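Local coordinates for protein sulfate transporter/antisigma-factor antagonist STAS (PDB 3T6O) that probably acts as an anti-sigma-factor antagonist with a STAS domain, which would relieve inhibition of a sigma factor in bacterial transcription, at residues Ser19-Ala22 with Val23-Arg26; Ser37-Leu40 with Ala41-Gly45; Leu68-Arg71 with Gly72-Arg75; Cys93-Val96 with Leu97-Thr100; Thr111-Glu114 with Ala115-Met119. All coordinates share one frame; numbering follows the deposited sequence. Where two conformers were deposited one is given.

Overall arrangement
The five contacts follow one another along the chain, each a local turn or helical segment of the STAS fold, in which helices pack on a mixed beta-sheet. Contacts 2 and 3 are the one touching pair: their centres lie about 10 Å apart, and helix 29-41 meets helix 63-76 on one face of the sheet. Contact 5, on helix 112-118, packs against the other face, its centre about 20 Å from that of contact 3. Contact 1 sits in the loop after strand 15-19, and contact 4 ends helix 91-97, about 24 Å from contact 2 between centres. Contacts 1, 3 and 4 also take part in the interfaces between subunits.

Contact 1: Ser19-Ala22 with Val23-Arg26; sequences SFPA and VFQR
Pro-21 O receives the backbone N-H of Phe-24 in a hydrogen bond of 2.9 Å that is close to straight, at 165°. A bond from residue i+3 back to residue i closes a beta turn, here Pro-21 to Phe-24, with Ala-22 and Val-23 at its corners. The chain curls on a little further: Gln-25 N approaches Ala-22 O at 3.4 Å, but the bond is bent and weak. The aliphatic start of the Gln-25 side chain lies over the same oxygen, its CG 3.3 Å from Ala-22 O.

Side chains gather round the turn. It brings Pro-21 and Phe-24 together, side by side and pointing the same way, and Pro-21 CD abuts the edge of the Phe-24 ring, in its plane, 3.8 Å from CD2. Val-23 holds CG1 between its backbone N and carbonyl carbon (chi1 80°), and that methyl sits over the centre of one face of the Phe-24 ring, 4.0 Å above the plane. The aromatic group is thus bordered by proline at its rim and valine on a face. Phe-20 joins more loosely, its CB 4.3 Å from Phe-24 CB.

Between strands 15-19 and 26-27 the loop leans on helix 29-41: Phe-20 and Phe-24 both reach Ile-35, and Phe-24 also meets Glu-31 and Gln-34. Backbone hydrogen bonds join Gln-25 to Glu-59 and to Phe-60, the first residue of strand 60-61.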
loop_
_atom_site.group_PDB
_atom_site.type_symbol
_atom_site.label_atom_id
_atom_site.label_comp_id
_atom_site.label_asym_id
_atom_site.label_seq_id
_atom_site.Cartn_x
_atom_site.Cartn_y
_atom_site.Cartn_z
ATOM N N SER A 19 24.554 -1.938 4.481
ATOM C CA SER A 19 24.860 -3.124 5.272
ATOM C C SER A 19 24.216 -3.008 6.651
ATOM O O SER A 19 23.903 -1.889 7.122
ATOM C CB SER A 19 26.390 -3.250 5.478
ATOM O OG SER A 19 27.141 -2.956 4.303
ATOM N N PHE A 20 24.114 -4.151 7.317
ATOM C CA PHE A 20 23.430 -4.262 8.594
ATOM C C PHE A 20 24.328 -4.701 9.744
ATOM O O PHE A 20 24.960 -5.721 9.657
ATOM C CB PHE A 20 22.284 -5.260 8.433
ATOM C CG PHE A 20 21.299 -4.820 7.414
ATOM C CD1 PHE A 20 21.575 -4.968 6.077
ATOM C CD2 PHE A 20 20.149 -4.175 7.794
ATOM C CE1 PHE A 20 20.720 -4.488 5.136
ATOM C CE2 PHE A 20 19.278 -3.689 6.851
ATOM C CZ PHE A 20 19.553 -3.846 5.523
ATOM N N PRO A 21 24.337 -3.961 10.844
ATOM C CA PRO A 21 24.988 -4.419 12.090
ATOM C C PRO A 21 24.357 -5.653 12.673
ATOM O O PRO A 21 23.170 -5.860 12.496
ATOM C CB PRO A 21 24.766 -3.262 13.073
ATOM C CG PRO A 21 24.530 -2.070 12.226
ATOM C CD PRO A 21 24.076 -2.514 10.844
ATOM N N ALA A 22 25.157 -6.449 13.376
ATOM C CA ALA A 22 24.704 -7.672 14.080
ATOM C C ALA A 22 23.398 -7.542 14.874
ATOM O O ALA A 22 22.605 -8.484 14.910
ATOM C CB ALA A 22 25.847 -8.224 15.004
ATOM N N VAL A 23 23.134 -6.390 15.480
ATOM C CA VAL A 23 21.872 -6.208 16.203
ATOM C C VAL A 23 20.601 -6.342 15.316
ATOM O O VAL A 23 19.487 -6.496 15.848
ATOM C CB VAL A 23 21.834 -4.833 16.951
ATOM C CG1 VAL A 23 21.490 -3.684 15.971
ATOM C CG2 VAL A 23 20.845 -4.884 18.133
ATOM N N PHE A 24 20.751 -6.255 13.989
ATOM C CA PHE A 24 19.622 -6.420 13.056
ATOM C C PHE A 24 19.498 -7.827 12.448
ATOM O O PHE A 24 19.246 -7.948 11.261
ATOM C CB PHE A 24 19.737 -5.416 11.898
ATOM C CG PHE A 24 19.550 -3.997 12.302
ATOM C CD1 PHE A 24 18.396 -3.588 12.950
ATOM C CD2 PHE A 24 20.520 -3.058 12.039
ATOM C CE1 PHE A 24 18.229 -2.274 13.330
ATOM C CE2 PHE A 24 20.352 -1.748 12.421
ATOM C CZ PHE A 24 19.209 -1.356 13.054
ATOM N N GLN A 25 19.657 -8.899 13.214
ATOM C CA GLN A 25 19.473 -10.261 12.715
ATOM C C GLN A 25 18.076 -10.442 12.114
ATOM O O GLN A 25 17.868 -11.097 11.118
ATOM C CB GLN A 25 19.630 -11.255 13.873
ATOM C CG GLN A 25 21.048 -11.366 14.409
ATOM C CD GLN A 25 21.262 -12.571 15.301
ATOM O OE1 GLN A 25 21.924 -13.536 14.915
ATOM N NE2 GLN A 25 20.701 -12.522 16.496
ATOM N N ARG A 26 17.089 -9.860 12.789
ATOM C CA ARG A 26 15.688 -10.003 12.414
ATOM C C ARG A 26 15.053 -8.648 12.164
ATOM O O ARG A 26 14.931 -7.853 13.079
ATOM C CB ARG A 26 14.944 -10.690 13.536
ATOM C CG ARG A 26 15.380 -12.122 13.814
ATOM C CD ARG A 26 15.323 -12.388 15.334
ATOM N NE ARG A 26 14.875 -13.731 15.730
ATOM C CZ ARG A 26 15.575 -14.854 15.552
ATOM N NH1 ARG A 26 16.761 -14.830 14.928
ATOM N NH2 ARG A 26 15.080 -16.015 15.987
#

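Contact 2: Ser37-Leu40 with Ala41-Gly45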
loop_
_atom_site.group_PDB
_atom_site.type_symbol
_atom_site.label_atom_id
_atom_site.label_comp_id
_atom_site.label_asym_id
_atom_site.label_seq_id
_atom_site.Cartn_x
_atom_site.Cartn_y
_atom_site.Cartn_z
ATOM N N SER A 37 14.777 6.121 7.396
ATOM C CA SER A 37 15.287 7.444 7.102
ATOM C C SER A 37 16.717 7.470 6.508
ATOM O O SER A 37 16.978 8.103 5.473
ATOM C CB SER A 37 15.169 8.297 8.371
ATOM O OG SER A 37 15.802 9.522 8.179
ATOM N N THR A 38 17.632 6.755 7.127
ATOM C CA THR A 38 18.985 6.644 6.589
ATOM C C THR A 38 18.950 5.935 5.232
ATOM O O THR A 38 19.584 6.366 4.291
ATOM C CB THR A 38 19.899 5.919 7.627
ATOM O OG1 THR A 38 19.872 6.695 8.814
ATOM C CG2 THR A 38 21.345 5.809 7.193
ATOM N N PHE A 39 18.163 4.866 5.123
ATOM C CA PHE A 39 18.063 4.135 3.906
ATOM C C PHE A 39 17.569 4.983 2.733
ATOM O O PHE A 39 18.193 5.028 1.640
ATOM C CB PHE A 39 17.163 2.932 4.129
ATOM C CG PHE A 39 16.893 2.158 2.901
ATOM C CD1 PHE A 39 17.866 1.316 2.381
ATOM C CD2 PHE A 39 15.680 2.247 2.248
ATOM C CE1 PHE A 39 17.633 0.577 1.215
ATOM C CE2 PHE A 39 15.430 1.505 1.088
ATOM C CZ PHE A 39 16.413 0.690 0.555
ATOM N N LEU A 40 16.445 5.670 2.949
ATOM C CA LEU A 40 15.856 6.455 1.873
ATOM C C LEU A 40 16.751 7.650 1.520
ATOM O O LEU A 40 16.884 7.993 0.358
ATOM C CB LEU A 40 14.406 6.888 2.210
ATOM C CG LEU A 40 13.367 5.764 2.298
ATOM C CD1 LEU A 40 12.031 6.343 2.665
ATOM C CD2 LEU A 40 13.241 5.008 0.992
ATOM N N ALA A 41 17.426 8.235 2.496
ATOM C CA ALA A 41 18.314 9.371 2.180
ATOM C C ALA A 41 19.523 8.888 1.352
ATOM O O ALA A 41 20.019 9.633 0.540
ATOM C CB ALA A 41 18.777 10.152 3.481
ATOM N N ALA A 42 19.929 7.627 1.505
ATOM C CA ALA A 42 21.018 7.047 0.715
ATOM C C ALA A 42 20.614 6.747 -0.751
ATOM O O ALA A 42 21.425 6.291 -1.524
ATOM C CB ALA A 42 21.524 5.751 1.371
HETATM N N MSE A 43 19.365 6.988 -1.136
HETATM C CA MSE A 43 18.938 6.659 -2.480
HETATM C C MSE A 43 19.144 7.801 -3.476
HETATM O O MSE A 43 18.567 7.792 -4.552
HETATM C CB MSE A 43 17.450 6.293 -2.462
HETATM C CG MSE A 43 17.101 5.000 -1.714
HETATM SE SE MSE A 43 17.929 3.392 -2.330
HETATM C CE MSE A 43 19.290 3.165 -0.941
ATOM N N GLN A 44 19.879 8.840 -3.123
ATOM C CA GLN A 44 20.071 9.956 -4.052
ATOM C C GLN A 44 21.458 9.806 -4.723
ATOM O O GLN A 44 22.068 8.764 -4.632
ATOM C CB GLN A 44 19.792 11.263 -3.317
ATOM C CG GLN A 44 18.223 11.376 -2.889
ATOM C CD GLN A 44 17.230 11.242 -4.112
ATOM O OE1 GLN A 44 16.269 10.417 -4.116
ATOM N NE2 GLN A 44 17.502 12.029 -5.166
ATOM N N GLY A 45 21.927 10.741 -5.501
ATOM C CA GLY A 45 23.189 10.472 -6.205
ATOM C C GLY A 45 23.062 10.756 -7.673
ATOM O O GLY A 45 21.979 10.685 -8.229
HETATM O O HOH W 1 15.719 9.700 -1.403
#
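Phe-39 swings its ring away from its own backbone N (chi1 175°), while Met-43, deposited as selenomethionine, sets CG opposite its carbonyl carbon (chi1 -67°) and then folds again at chi2 (-59°). The two choices bring the side chains of residues i and i+4 across each other. The terminal methyl does the touching: Met-43 CE lies over one face of the Phe-39 ring in a CH-pi contact, 4.1 Å from the ring centroid. The selenium stands farther off, SE being 4.7 Å from that centroid in an oblique Met-aromatic approach. The doubled-back chain also rests on the backbone, with CE 3.4 Å from Phe-39 O.

Around this pair the helix runs out. Ala-41 N still bonds to Ser-37 O at 3.0 Å, and Ala-42 N to Thr-38 O, but Met-43 N turns to the nearer carbonyl, Leu-40 O, 3.1 Å away and from above the carbonyl plane. That oxygen has a second donor, a water 2.7 Å from Leu-40 O, which also donates to Gln-44 OE1 at 2.9 Å and so ties the departing loop to the last turn.

Phe-39 is wedged between sheet and helix, against Ile-53 of strand 50-54 and Leu-68 and Leu-69 of helix 63-76. Met-43 rests on Val-51 of the same strand, Ala-42 on Val-9 of strand 8-12, and Leu-40 reaches Arg-71 and Arg-75.

Contact 3: Leu68-Arg71 with Gly72-Arg75; sequences LLVR and GWKR
Arg-71 and Arg-75, one helical turn apart, meet through a carbonyl: Arg-75 NH1 donates to Arg-71 O at 3.1 Å with an angle of 152°. The oxygen lies in the guanidinium plane, at its edge, whereas the nitrogen stands above the carbonyl plane. Arg-75 N also reaches Arg-71 O, at 3.4 Å, but weakly, so the same oxygen has a side-chain donor beside a weak helical one. The two side chains run alongside each other with their guanidinium planes turned 78° apart. They converge on one acid, since Arg-71 NE and Arg-75 NH1 both form salt bridges with Glu-95 OE2 of a neighbouring subunit. That shared anion would probably offset the closeness of the two positive groups.

Backbone bonds from each residue to the one four places before it mark this as alpha-helix, and helix 63-76 forms part of the beta-alpha-beta crossover between the parallel, adjacent strands 50-54 and 83-87 of the STAS domain.

Val-70 repeats the spacing, meeting the aliphatic part of Lys-74. Its CG1, opposite the backbone N (chi1 166°), touches Lys-74 CE at 3.5 Å. The lysine chain is extended, carrying its aliphatic length past the valine, and its NZ goes on to a salt bridge with Glu-104 of another neighbouring subunit. Beneath these side chains Lys-74 N bonds to Val-70 O at 2.9 Å. Gly-72 donates from its backbone N to Leu-68 O, 3.1 Å away. Its CA packs against the ring of Phe-39 on helix 29-41.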
loop_
_atom_site.group_PDB
_atom_site.type_symbol
_atom_site.label_atom_id
_atom_site.label_comp_id
_atom_site.label_asym_id
_atom_site.label_seq_id
_atom_site.Cartn_x
_atom_site.Cartn_y
_atom_site.Cartn_z
ATOM N N LEU A 68 10.014 -1.531 2.445
ATOM C CA LEU A 68 11.058 -0.470 2.454
ATOM C C LEU A 68 11.956 -0.544 1.236
ATOM O O LEU A 68 12.238 0.462 0.607
ATOM C CB LEU A 68 11.936 -0.550 3.693
ATOM C CG LEU A 68 12.987 0.582 3.871
ATOM C CD1 LEU A 68 12.363 1.992 3.852
ATOM C CD2 LEU A 68 13.721 0.337 5.169
ATOM N N LEU A 69 12.435 -1.744 0.916
ATOM C CA LEU A 69 13.331 -1.932 -0.230
ATOM C C LEU A 69 12.686 -1.414 -1.544
ATOM O O LEU A 69 13.349 -0.766 -2.390
ATOM C CB LEU A 69 13.754 -3.382 -0.334
ATOM C CG LEU A 69 14.736 -4.043 0.678
ATOM C CD1 LEU A 69 15.150 -5.443 0.209
ATOM C CD2 LEU A 69 15.961 -3.232 0.914
ATOM N N VAL A 70 11.377 -1.636 -1.663
ATOM C CA VAL A 70 10.603 -1.230 -2.845
ATOM C C VAL A 70 10.566 0.299 -2.900
ATOM O O VAL A 70 10.686 0.880 -3.963
ATOM C CB VAL A 70 9.212 -1.886 -2.843
ATOM C CG1 VAL A 70 8.256 -1.246 -3.840
ATOM C CG2 VAL A 70 9.324 -3.448 -3.124
ATOM N N ARG A 71 10.462 0.945 -1.746
ATOM C CA ARG A 71 10.505 2.408 -1.700
ATOM C C ARG A 71 11.833 2.938 -2.174
ATOM O O ARG A 71 11.889 3.964 -2.862
ATOM C CB ARG A 71 10.196 2.962 -0.301
ATOM C CG ARG A 71 8.823 2.652 0.190
ATOM C CD ARG A 71 8.651 3.089 1.650
ATOM N NE ARG A 71 8.653 4.522 1.739
ATOM C CZ ARG A 71 8.799 5.239 2.852
ATOM N NH1 ARG A 71 8.990 4.643 4.023
ATOM N NH2 ARG A 71 8.731 6.572 2.782
ATOM N N GLY A 72 12.902 2.280 -1.776
ATOM C CA GLY A 72 14.248 2.646 -2.216
ATOM C C GLY A 72 14.360 2.432 -3.710
ATOM O O GLY A 72 14.780 3.314 -4.453
ATOM N N TRP A 73 13.946 1.260 -4.154
ATOM C CA TRP A 73 14.038 0.933 -5.567
ATOM C C TRP A 73 13.275 1.918 -6.452
ATOM O O TRP A 73 13.785 2.309 -7.501
ATOM C CB TRP A 73 13.603 -0.529 -5.800
ATOM C CG TRP A 73 13.347 -0.877 -7.234
ATOM C CD1 TRP A 73 14.267 -1.055 -8.232
ATOM C CD2 TRP A 73 12.076 -1.093 -7.812
ATOM N NE1 TRP A 73 13.637 -1.370 -9.405
ATOM C CE2 TRP A 73 12.283 -1.378 -9.182
ATOM C CE3 TRP A 73 10.771 -1.017 -7.321
ATOM C CZ2 TRP A 73 11.230 -1.609 -10.061
ATOM C CZ3 TRP A 73 9.711 -1.256 -8.196
ATOM C CH2 TRP A 73 9.948 -1.557 -9.548
ATOM N N LYS A 74 12.060 2.337 -6.026
ATOM C CA LYS A 74 11.253 3.287 -6.814
ATOM C C LYS A 74 11.955 4.646 -6.979
ATOM O O LYS A 74 11.743 5.367 -7.971
ATOM C CB LYS A 74 9.863 3.507 -6.167
ATOM C CG LYS A 74 8.928 2.321 -6.291
ATOM C CD LYS A 74 7.542 2.604 -5.727
ATOM C CE LYS A 74 6.728 1.308 -5.692
ATOM N NZ LYS A 74 5.362 1.371 -5.086
ATOM N N ARG A 75 12.760 5.002 -5.995
ATOM C CA ARG A 75 13.513 6.234 -6.061
ATOM C C ARG A 75 14.624 6.162 -7.093
ATOM O O ARG A 75 14.953 7.173 -7.702
ATOM C CB ARG A 75 14.082 6.629 -4.683
ATOM C CG ARG A 75 13.047 7.365 -3.844
ATOM C CD ARG A 75 13.310 7.213 -2.387
ATOM N NE ARG A 75 12.409 8.014 -1.570
ATOM C CZ ARG A 75 11.163 7.659 -1.264
ATOM N NH1 ARG A 75 10.663 6.517 -1.702
ATOM N NH2 ARG A 75 10.440 8.426 -0.493
#

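Contact 4: Cys93-Val96 with Leu97-Thr100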
loop_
_atom_site.group_PDB
_atom_site.type_symbol
_atom_site.label_atom_id
_atom_site.label_comp_id
_atom_site.label_asym_id
_atom_site.label_seq_id
_atom_site.Cartn_x
_atom_site.Cartn_y
_atom_site.Cartn_z
ATOM N N CYS A 93 16.204 -16.265 3.778
ATOM C CA CYS A 93 15.724 -15.031 3.273
ATOM C C CYS A 93 15.392 -15.163 1.784
ATOM O O CYS A 93 14.448 -14.510 1.291
ATOM C CB CYS A 93 16.705 -13.877 3.584
ATOM S SG CYS A 93 16.807 -13.491 5.400
ATOM N N VAL A 94 16.106 -16.042 1.086
ATOM C CA VAL A 94 15.788 -16.351 -0.299
ATOM C C VAL A 94 14.392 -17.011 -0.384
ATOM O O VAL A 94 13.616 -16.710 -1.305
ATOM C CB VAL A 94 16.826 -17.269 -0.957
ATOM C CG1 VAL A 94 16.376 -17.638 -2.376
ATOM C CG2 VAL A 94 18.197 -16.604 -1.014
ATOM N N GLU A 95 14.051 -17.851 0.590
ATOM C CA GLU A 95 12.724 -18.520 0.607
ATOM C C GLU A 95 11.613 -17.494 0.783
ATOM O O GLU A 95 10.519 -17.629 0.202
ATOM C CB GLU A 95 12.632 -19.554 1.735
ATOM C CG GLU A 95 12.890 -21.029 1.302
ATOM C CD GLU A 95 11.613 -21.909 1.252
ATOM O OE1 GLU A 95 10.877 -21.898 0.233
ATOM O OE2 GLU A 95 11.347 -22.658 2.223
ATOM N N VAL A 96 11.910 -16.447 1.555
ATOM C CA VAL A 96 10.953 -15.399 1.776
ATOM C C VAL A 96 10.877 -14.535 0.517
ATOM O O VAL A 96 9.803 -14.211 0.060
ATOM C CB VAL A 96 11.295 -14.574 2.980
ATOM C CG1 VAL A 96 10.331 -13.375 3.095
ATOM C CG2 VAL A 96 11.283 -15.417 4.243
ATOM N N LEU A 97 12.015 -14.186 -0.063
ATOM C CA LEU A 97 12.002 -13.474 -1.342
ATOM C C LEU A 97 11.257 -14.196 -2.450
ATOM O O LEU A 97 10.717 -13.566 -3.348
ATOM C CB LEU A 97 13.441 -13.184 -1.812
ATOM C CG LEU A 97 14.108 -12.042 -1.021
ATOM C CD1 LEU A 97 15.526 -11.902 -1.358
ATOM C CD2 LEU A 97 13.384 -10.727 -1.252
ATOM N N GLN A 98 11.287 -15.512 -2.436
ATOM C CA GLN A 98 10.581 -16.304 -3.432
ATOM C C GLN A 98 9.041 -16.127 -3.360
ATOM O O GLN A 98 8.357 -16.503 -4.294
ATOM C CB GLN A 98 10.946 -17.795 -3.302
ATOM C CG GLN A 98 12.324 -18.150 -3.866
ATOM C CD GLN A 98 12.790 -19.551 -3.522
ATOM O OE1 GLN A 98 13.913 -19.942 -3.874
ATOM N NE2 GLN A 98 11.941 -20.325 -2.847
ATOM N N VAL A 99 8.528 -15.567 -2.264
ATOM C CA VAL A 99 7.071 -15.301 -2.104
ATOM C C VAL A 99 6.684 -14.089 -2.943
ATOM O O VAL A 99 5.573 -13.994 -3.423
ATOM C CB VAL A 99 6.725 -15.047 -0.618
ATOM C CG1 VAL A 99 5.241 -14.680 -0.424
ATOM C CG2 VAL A 99 7.078 -16.265 0.187
ATOM N N THR A 100 7.625 -13.157 -3.116
ATOM C CA THR A 100 7.350 -11.920 -3.838
ATOM C C THR A 100 7.933 -11.984 -5.216
ATOM O O THR A 100 8.873 -12.720 -5.477
ATOM C CB THR A 100 7.970 -10.694 -3.161
ATOM O OG1 THR A 100 7.419 -9.501 -3.761
ATOM C CG2 THR A 100 9.473 -10.716 -3.296
#
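Glu-95 and Gln-98 bring their flat ends near each other without pairing: Glu-95 OE1 and Gln-98 NE2 are 3.6 Å apart, and the carboxylate and amide planes are turned 67° to one another. Both have partners in a neighbouring subunit: Glu-95 OE1 hydrogen-bonds to the hydroxyls of its Ser-63 and Ser-64, and Gln-98 NE2 to the same Ser-63, so acid and amide share a serine across the interface. Glu-95 reaches its place with an unusual first torsion (chi1 -98°) and a bend at chi2.

Gln-98 instead stretches out beyond CG along the helix flank. Its CG lies 3.2 Å from Val-94 O, and at the far end Gln-98 OE1 is 3.7 Å from Val-94 CG1, the two side chains crossing at a slant. Leu-97 turns another way, its CG passing over Cys-93 O at 3.4 Å.

The backbone shows how a short helix can end. Leu-97 N to Cys-93 O is a nearly straight bond of 2.8 Å (170°), and Gln-98 N to Val-94 O follows at 2.9 Å. Val-99 N then shifts to Val-96 O, at 3.0 Å and from above the carbonyl plane, while a type I turn spans Leu-97 to Thr-100.

Across the interface Val-96 and Val-99 meet their own counterparts in the neighbouring subunit. Within the chain, Val-94 and Leu-97 pack on Val-89, and Cys-93 and Leu-97 of helix 91-97 on Phe-61 of strand 60-61.

Contact 5: Thr111-Glu114 with Ala115-Met119; sequences TKQE and ALLAM
Ala-115 sends its N-H back to Thr-111 O at 3.0 Å, and its CB lies 3.5 Å from Lys-112 O, the small methyl turned towards the body of the protein, where it meets Leu-52 and Tyr-109.

Leu-116 comes next, with a straighter bond: N to Lys-112 O is 2.8 Å at 172°. Its side chain lies alongside that of Lys-112, pointing the same way, with Leu-116 CD1 3.8 Å from Lys-112 CG. Lys-112 enters this pairing by holding CG opposite its backbone N (chi1 -179°), then bends at chi3 on the way to a salt bridge between NZ and Glu-12. Its methylene groups thus serve as apolar surface, while its charge is matched elsewhere.

Leu-117 bonds through N to Gln-113 O at 3.1 Å and drapes its CG over that oxygen, 3.3 Å from Gln-113 O. Ala-118 N continues the series to Glu-114 O at 3.0 Å. Met-119, deposited as selenomethionine, closes the run by bonding its N to Ala-115 O, and its side chain packs on Val-15, Val-83 and Ala-85 of the sheet.

The beginning of the helix is a textbook N-cap: Thr-111 OG1 accepts the N-H of Glu-114 at 3.2 Å (168°), and Glu-114 OE1 hydrogen-bonds to Ser-110 OG, just before the cap. In the STAS fold this capped helix lies against strands 15-19, 50-54 and 83-87, on the sheet face away from helices 29-41 and 63-76.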
loop_
_atom_site.group_PDB
_atom_site.type_symbol
_atom_site.label_atom_id
_atom_site.label_comp_id
_atom_site.label_asym_id
_atom_site.label_seq_id
_atom_site.Cartn_x
_atom_site.Cartn_y
_atom_site.Cartn_z
ATOM N N THR A 111 28.040 -12.755 -3.016
ATOM C CA THR A 111 28.879 -11.960 -2.134
ATOM C C THR A 111 28.948 -10.518 -2.649
ATOM O O THR A 111 28.661 -10.244 -3.812
ATOM C CB THR A 111 30.326 -12.504 -2.066
ATOM O OG1 THR A 111 30.940 -12.280 -3.327
ATOM C CG2 THR A 111 30.394 -14.034 -1.737
ATOM N N LYS A 112 29.334 -9.612 -1.780
ATOM C CA LYS A 112 29.538 -8.222 -2.152
ATOM C C LYS A 112 30.567 -8.053 -3.272
ATOM O O LYS A 112 30.352 -7.260 -4.210
ATOM C CB LYS A 112 29.986 -7.388 -0.942
ATOM C CG LYS A 112 30.176 -5.915 -1.327
ATOM C CD LYS A 112 30.234 -4.957 -0.151
ATOM C CE LYS A 112 31.388 -5.228 0.794
ATOM N NZ LYS A 112 31.522 -4.025 1.711
ATOM N N GLN A 113 31.695 -8.754 -3.147
ATOM C CA GLN A 113 32.765 -8.689 -4.154
ATOM C C GLN A 113 32.231 -9.043 -5.530
ATOM O O GLN A 113 32.459 -8.304 -6.485
ATOM C CB GLN A 113 33.920 -9.595 -3.791
ATOM C CG GLN A 113 35.124 -9.535 -4.743
ATOM C CD GLN A 113 36.354 -10.218 -4.107
ATOM O OE1 GLN A 113 36.996 -9.640 -3.212
ATOM N NE2 GLN A 113 36.682 -11.435 -4.564
ATOM N N GLU A 114 31.468 -10.131 -5.622
ATOM C CA GLU A 114 30.855 -10.516 -6.890
ATOM C C GLU A 114 29.870 -9.465 -7.383
ATOM O O GLU A 114 29.810 -9.150 -8.584
ATOM C CB GLU A 114 30.099 -11.841 -6.760
ATOM C CG GLU A 114 30.984 -13.005 -6.553
ATOM C CD GLU A 114 30.215 -14.331 -6.459
ATOM O OE1 GLU A 114 28.931 -14.349 -6.538
ATOM O OE2 GLU A 114 30.931 -15.338 -6.306
ATOM N N ALA A 115 29.088 -8.932 -6.464
ATOM C CA ALA A 115 28.091 -7.932 -6.846
ATOM C C ALA A 115 28.770 -6.685 -7.422
ATOM O O ALA A 115 28.452 -6.264 -8.542
ATOM C CB ALA A 115 27.196 -7.593 -5.695
ATOM N N LEU A 116 29.779 -6.193 -6.704
ATOM C CA LEU A 116 30.520 -5.018 -7.141
ATOM C C LEU A 116 31.204 -5.151 -8.504
ATOM O O LEU A 116 31.107 -4.233 -9.293
ATOM C CB LEU A 116 31.491 -4.529 -6.085
ATOM C CG LEU A 116 30.857 -3.992 -4.807
ATOM C CD1 LEU A 116 32.022 -3.705 -3.822
ATOM C CD2 LEU A 116 29.903 -2.740 -5.014
ATOM N N LEU A 117 31.849 -6.284 -8.771
ATOM C CA LEU A 117 32.443 -6.595 -10.052
ATOM C C LEU A 117 31.408 -6.633 -11.185
ATOM O O LEU A 117 31.654 -6.087 -12.271
ATOM C CB LEU A 117 33.215 -7.934 -9.994
ATOM C CG LEU A 117 34.485 -7.962 -9.110
ATOM C CD1 LEU A 117 35.001 -9.376 -8.941
ATOM C CD2 LEU A 117 35.605 -7.066 -9.651
ATOM N N ALA A 118 30.268 -7.283 -10.930
ATOM C CA ALA A 118 29.200 -7.355 -11.921
ATOM C C ALA A 118 28.611 -5.973 -12.173
ATOM O O ALA A 118 28.306 -5.650 -13.293
ATOM C CB ALA A 118 28.099 -8.322 -11.470
HETATM N N MSE A 119 28.465 -5.132 -11.155
HETATM C CA MSE A 119 27.887 -3.803 -11.353
HETATM C C MSE A 119 28.817 -2.696 -11.877
HETATM O O MSE A 119 28.367 -1.566 -12.035
HETATM C CB MSE A 119 27.246 -3.341 -10.030
HETATM C CG MSE A 119 26.158 -4.251 -9.498
HETATM SE SE MSE A 119 25.856 -4.083 -7.568
HETATM C CE MSE A 119 24.678 -2.535 -7.581
#